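Local structure of 455aa long hypothetical phospho-sugar mutase (2F7L) at residues V92-S97 with P102-K107; V42-D45 with G50-L53. The protein interconverts the 6-phosphates and 1-phosphates of glucosamine and galactosamine, supplying precursors for UDP-GlcNAc and UDP-GalNAc. One frame throughout, in Å; residues are numbered along the deposited sequence.

How the contacts relate
Both contacts belong to the first alpha/beta/alpha domain and meet in its mixed sheet, where strand 90-94 of contact 1 runs parallel beside strand 39-44 of contact 2. I94 N bonds to G43 O at 3.0 Å, and just past the strand ends the T95 hydroxyl reaches the D45 carboxylate. Contact 1 is buried: a hairpin held by backbone bonds, greasy toward the helices and polar toward the serine that is probably phosphorylated in catalysis. Contact 2 lies nearer the surface and is much smaller, one arginine bridging from a strand to the following helix. Its charges meet loosely, whereas K107 of contact 1 finds its salt bridges outside the hairpin, with D8, D243 and D245.

Contact 1: V92-S97 with P102-K107; sequences VVITAS and PYNGIK
K107 lays its aliphatic chain over the methyl of T95 and is the largest bump of this contact. Its chain is extended from CG outward, and CD rests against T95 CG2 at 3.7 Å while CE passes the same methyl. That carries NZ to the neighbourhood of S97, with 3.9 Å left to OG. T95 can present the methyl because its OG1 is anti to the backbone N (chi1 -168°); that hydroxyl, held by D45, also accepts from S97 N to make an ST turn.

Underneath runs an antiparallel hairpin. V93 and K107 form its hydrogen-bonded pair, with K107 N to V93 O at 2.9 Å nearly straight (168°), and T95 N to G105 O adds a rung at 3.0 Å. G105 lets the strands close up, since a CB there would crowd T95 O. On the face opposite K107, V92 and I106 lie side by side, CG2 to CG2 at 4.0 Å. The I106 side chain fits among V23, L26 and I30 of helix 20-34, while I94 reaches L53 and V54 of helix 50-63. Farther along, where strand 90-94 has given way to loop, the A96 CB bump settles on the other backbone, 3.3 Å from N104 CA, with Y103 CB beside it.

S97 is by similarity the phosphoserine intermediate and a magnesium ligand through its phosphate. K107 NZ pairs with D243 and D245, themselves magnesium ligands by similarity, and with D8, which also bonds S97 OG. By sitting among these carboxylates, K107 NZ would probably offset part of the negative charge gathered beside S97.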
loop_
_atom_site.group_PDB
_atom_site.type_symbol
_atom_site.label_atom_id
_atom_site.label_comp_id
_atom_site.label_asym_id
_atom_site.label_seq_id
_atom_site.Cartn_x
_atom_site.Cartn_y
_atom_site.Cartn_z
ATOM N N VAL A 92 4.637 -14.185 -8.092
ATOM C CA VAL A 92 5.040 -12.976 -8.764
ATOM C C VAL A 92 3.788 -12.341 -9.379
ATOM O O VAL A 92 3.047 -12.978 -10.119
ATOM C CB VAL A 92 6.170 -13.251 -9.797
ATOM C CG1 VAL A 92 6.285 -14.707 -10.043
ATOM C CG2 VAL A 92 5.937 -12.479 -11.074
ATOM N N VAL A 93 3.543 -11.088 -8.999
ATOM C CA VAL A 93 2.408 -10.295 -9.465
ATOM C C VAL A 93 2.875 -9.257 -10.527
ATOM O O VAL A 93 3.874 -8.538 -10.328
ATOM C CB VAL A 93 1.767 -9.518 -8.273
ATOM C CG1 VAL A 93 0.537 -8.829 -8.724
ATOM C CG2 VAL A 93 1.466 -10.431 -7.137
ATOM N N ILE A 94 2.147 -9.178 -11.639
ATOM C CA ILE A 94 2.452 -8.231 -12.717
ATOM C C ILE A 94 1.672 -6.980 -12.392
ATOM O O ILE A 94 0.467 -6.926 -12.632
ATOM C CB ILE A 94 1.990 -8.758 -14.119
ATOM C CG1 ILE A 94 2.878 -9.914 -14.583
ATOM C CG2 ILE A 94 2.123 -7.666 -15.170
ATOM C CD1 ILE A 94 3.084 -10.991 -13.560
ATOM N N THR A 95 2.367 -5.973 -11.865
ATOM C CA THR A 95 1.716 -4.731 -11.454
ATOM C C THR A 95 2.669 -3.550 -11.294
ATOM O O THR A 95 3.866 -3.726 -11.048
ATOM C CB THR A 95 0.985 -4.944 -10.099
ATOM O OG1 THR A 95 0.122 -3.834 -9.823
ATOM C CG2 THR A 95 2.009 -5.099 -8.956
ATOM N N ALA A 96 2.124 -2.342 -11.424
ATOM C CA ALA A 96 2.917 -1.117 -11.256
ATOM C C ALA A 96 2.324 -0.310 -10.097
ATOM O O ALA A 96 2.423 0.909 -10.043
ATOM C CB ALA A 96 2.934 -0.283 -12.550
ATOM N N SER A 97 1.693 -1.022 -9.176
ATOM C CA SER A 97 1.095 -0.426 -7.989
ATOM C C SER A 97 0.154 0.761 -8.286
ATOM O O SER A 97 -0.984 0.573 -8.744
ATOM C CB SER A 97 2.220 -0.007 -7.017
ATOM O OG SER A 97 1.754 0.173 -5.677
ATOM N N PRO A 102 0.543 3.998 -18.245
ATOM C CA PRO A 102 1.523 3.334 -19.112
ATOM C C PRO A 102 2.567 2.445 -18.432
ATOM O O PRO A 102 3.351 1.773 -19.106
ATOM C CB PRO A 102 2.115 4.501 -19.923
ATOM C CG PRO A 102 1.994 5.649 -18.992
ATOM C CD PRO A 102 0.657 5.465 -18.322
ATOM N N TYR A 103 2.549 2.411 -17.107
ATOM C CA TYR A 103 3.497 1.596 -16.362
ATOM C C TYR A 103 2.994 0.198 -16.021
ATOM O O TYR A 103 1.789 -0.070 -15.998
ATOM C CB TYR A 103 3.851 2.273 -15.034
ATOM C CG TYR A 103 4.732 3.472 -15.162
ATOM C CD1 TYR A 103 6.085 3.405 -14.835
ATOM C CD2 TYR A 103 4.228 4.673 -15.665
ATOM C CE1 TYR A 103 6.921 4.513 -15.013
ATOM C CE2 TYR A 103 5.054 5.784 -15.853
ATOM C CZ TYR A 103 6.398 5.698 -15.530
ATOM O OH TYR A 103 7.211 6.789 -15.764
ATOM N N ASN A 104 3.946 -0.686 -15.749
ATOM C CA ASN A 104 3.662 -2.035 -15.299
ATOM C C ASN A 104 4.957 -2.524 -14.680
ATOM O O ASN A 104 5.984 -1.900 -14.873
ATOM C CB ASN A 104 3.207 -2.928 -16.435
ATOM C CG ASN A 104 2.196 -3.967 -15.968
ATOM O OD1 ASN A 104 1.393 -4.480 -16.753
ATOM N ND2 ASN A 104 2.236 -4.280 -14.688
ATOM N N GLY A 105 4.921 -3.600 -13.911
ATOM C CA GLY A 105 6.144 -4.066 -13.296
ATOM C C GLY A 105 6.087 -5.457 -12.701
ATOM O O GLY A 105 5.153 -6.226 -12.931
ATOM N N ILE A 106 7.093 -5.795 -11.919
ATOM C CA ILE A 106 7.125 -7.102 -11.331
ATOM C C ILE A 106 7.291 -7.012 -9.851
ATOM O O ILE A 106 8.223 -6.382 -9.379
ATOM C CB ILE A 106 8.300 -7.913 -11.862
ATOM C CG1 ILE A 106 8.207 -8.052 -13.383
ATOM C CG2 ILE A 106 8.329 -9.269 -11.192
ATOM C CD1 ILE A 106 7.115 -8.972 -13.844
ATOM N N LYS A 107 6.372 -7.616 -9.112
ATOM C CA LYS A 107 6.466 -7.673 -7.657
ATOM C C LYS A 107 6.743 -9.156 -7.388
ATOM O O LYS A 107 6.277 -10.036 -8.128
ATOM C CB LYS A 107 5.146 -7.279 -6.993
ATOM C CG LYS A 107 5.077 -5.835 -6.511
ATOM C CD LYS A 107 3.766 -5.547 -5.785
ATOM C CE LYS A 107 3.594 -4.049 -5.483
ATOM N NZ LYS A 107 2.198 -3.634 -5.036
#

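Contact 2: V42-D45 with G50-L53; sequences VGRD and GDML
G50 meets R44 with its backbone: the arginine side chain runs out from the strand end and passes close by, CD and NE doing the touching. R44 NE comes within 3.5 Å of G50 CA, and R44 CD sits the same distance, 3.5 Å, from G50 O. A CB on G50 would crowd R44 NE, so the arginine can pass this near because the residue is a glycine. CG lies between the backbone N and the carbonyl carbon (chi1 79°), which sends the chain across to the helix, and a bend at chi3 turns the guanidinium.

D51 comes next and brings OD1 over one face of that guanidinium, offset toward its rim. The two planes stand almost perpendicular, 81° apart, and R44 NH1 to D51 OD1 is a long salt bridge of 3.6 Å, an attraction of charges with no N-H aimed at the oxygen. D51 OD2 has its own partner in K55, one turn along the helix. Cutting R44 back to an alanine would probably leave D51 OD1 without the positive charge it faces and uncover the backbone of G50.

Here strand 39-44 hands over to helix 50-63 in a beta-alpha-beta crossover that returns to the sheet as strand 67-73, parallel and adjacent. Farther on, the helix turns L53 inward, and its side chain packs on I94 of the neighbouring strand, a residue that R44 also touches.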
loop_
_atom_site.group_PDB
_atom_site.type_symbol
_atom_site.label_atom_id
_atom_site.label_comp_id
_atom_site.label_asym_id
_atom_site.label_seq_id
_atom_site.Cartn_x
_atom_site.Cartn_y
_atom_site.Cartn_z
ATOM N N VAL A 42 1.325 -17.122 -10.137
ATOM C CA VAL A 42 1.467 -15.913 -10.950
ATOM C C VAL A 42 0.116 -15.239 -11.158
ATOM O O VAL A 42 -0.823 -15.877 -11.605
ATOM C CB VAL A 42 2.058 -16.234 -12.343
ATOM C CG1 VAL A 42 2.185 -14.966 -13.154
ATOM C CG2 VAL A 42 3.411 -16.923 -12.197
ATOM N N GLY A 43 0.017 -13.952 -10.838
ATOM C CA GLY A 43 -1.248 -13.236 -11.002
ATOM C C GLY A 43 -1.012 -11.845 -11.558
ATOM O O GLY A 43 0.143 -11.467 -11.736
ATOM N N ARG A 44 -2.068 -11.074 -11.824
ATOM C CA ARG A 44 -1.889 -9.722 -12.394
ATOM C C ARG A 44 -3.008 -8.729 -12.126
ATOM O O ARG A 44 -4.140 -9.106 -11.834
ATOM C CB ARG A 44 -1.709 -9.802 -13.911
ATOM C CG ARG A 44 -3.005 -9.993 -14.679
ATOM C CD ARG A 44 -2.697 -10.251 -16.135
ATOM N NE ARG A 44 -3.584 -9.505 -17.017
ATOM C CZ ARG A 44 -4.721 -9.983 -17.517
ATOM N NH1 ARG A 44 -5.112 -11.228 -17.222
ATOM N NH2 ARG A 44 -5.470 -9.213 -18.310
ATOM N N ASP A 45 -2.687 -7.447 -12.218
ATOM C CA ASP A 45 -3.715 -6.461 -12.029
ATOM C C ASP A 45 -4.271 -6.157 -13.427
ATOM O O ASP A 45 -4.104 -6.945 -14.358
ATOM C CB ASP A 45 -3.165 -5.216 -11.336
ATOM C CG ASP A 45 -2.281 -4.380 -12.235
ATOM O OD1 ASP A 45 -2.154 -4.704 -13.441
ATOM O OD2 ASP A 45 -1.719 -3.389 -11.725
ATOM N N GLY A 50 -0.530 -6.650 -19.388
ATOM C CA GLY A 50 -1.050 -7.815 -18.697
ATOM C C GLY A 50 -0.802 -9.223 -19.162
ATOM O O GLY A 50 -0.102 -9.990 -18.502
ATOM N N ASP A 51 -1.421 -9.575 -20.279
ATOM C CA ASP A 51 -1.272 -10.898 -20.832
ATOM C C ASP A 51 0.118 -11.123 -21.342
ATOM O O ASP A 51 0.750 -12.133 -21.033
ATOM C CB ASP A 51 -2.256 -11.117 -21.972
ATOM C CG ASP A 51 -3.376 -12.060 -21.585
ATOM O OD1 ASP A 51 -4.200 -11.650 -20.699
ATOM O OD2 ASP A 51 -3.410 -13.200 -22.162
ATOM N N MET A 52 0.605 -10.182 -22.131
ATOM C CA MET A 52 1.922 -10.354 -22.677
ATOM C C MET A 52 2.893 -10.732 -21.566
ATOM O O MET A 52 3.544 -11.779 -21.637
ATOM C CB MET A 52 2.367 -9.084 -23.375
ATOM C CG MET A 52 3.720 -9.208 -24.025
ATOM S SD MET A 52 4.691 -7.799 -23.593
ATOM C CE MET A 52 4.365 -6.722 -24.885
ATOM N N LEU A 53 2.946 -9.905 -20.520
ATOM C CA LEU A 53 3.853 -10.136 -19.405
ATOM C C LEU A 53 3.650 -11.423 -18.623
ATOM O O LEU A 53 4.612 -12.011 -18.157
ATOM C CB LEU A 53 3.837 -8.938 -18.468
ATOM C CG LEU A 53 4.494 -7.694 -19.100
ATOM C CD1 LEU A 53 4.643 -6.568 -18.060
ATOM C CD2 LEU A 53 5.875 -8.078 -19.687
#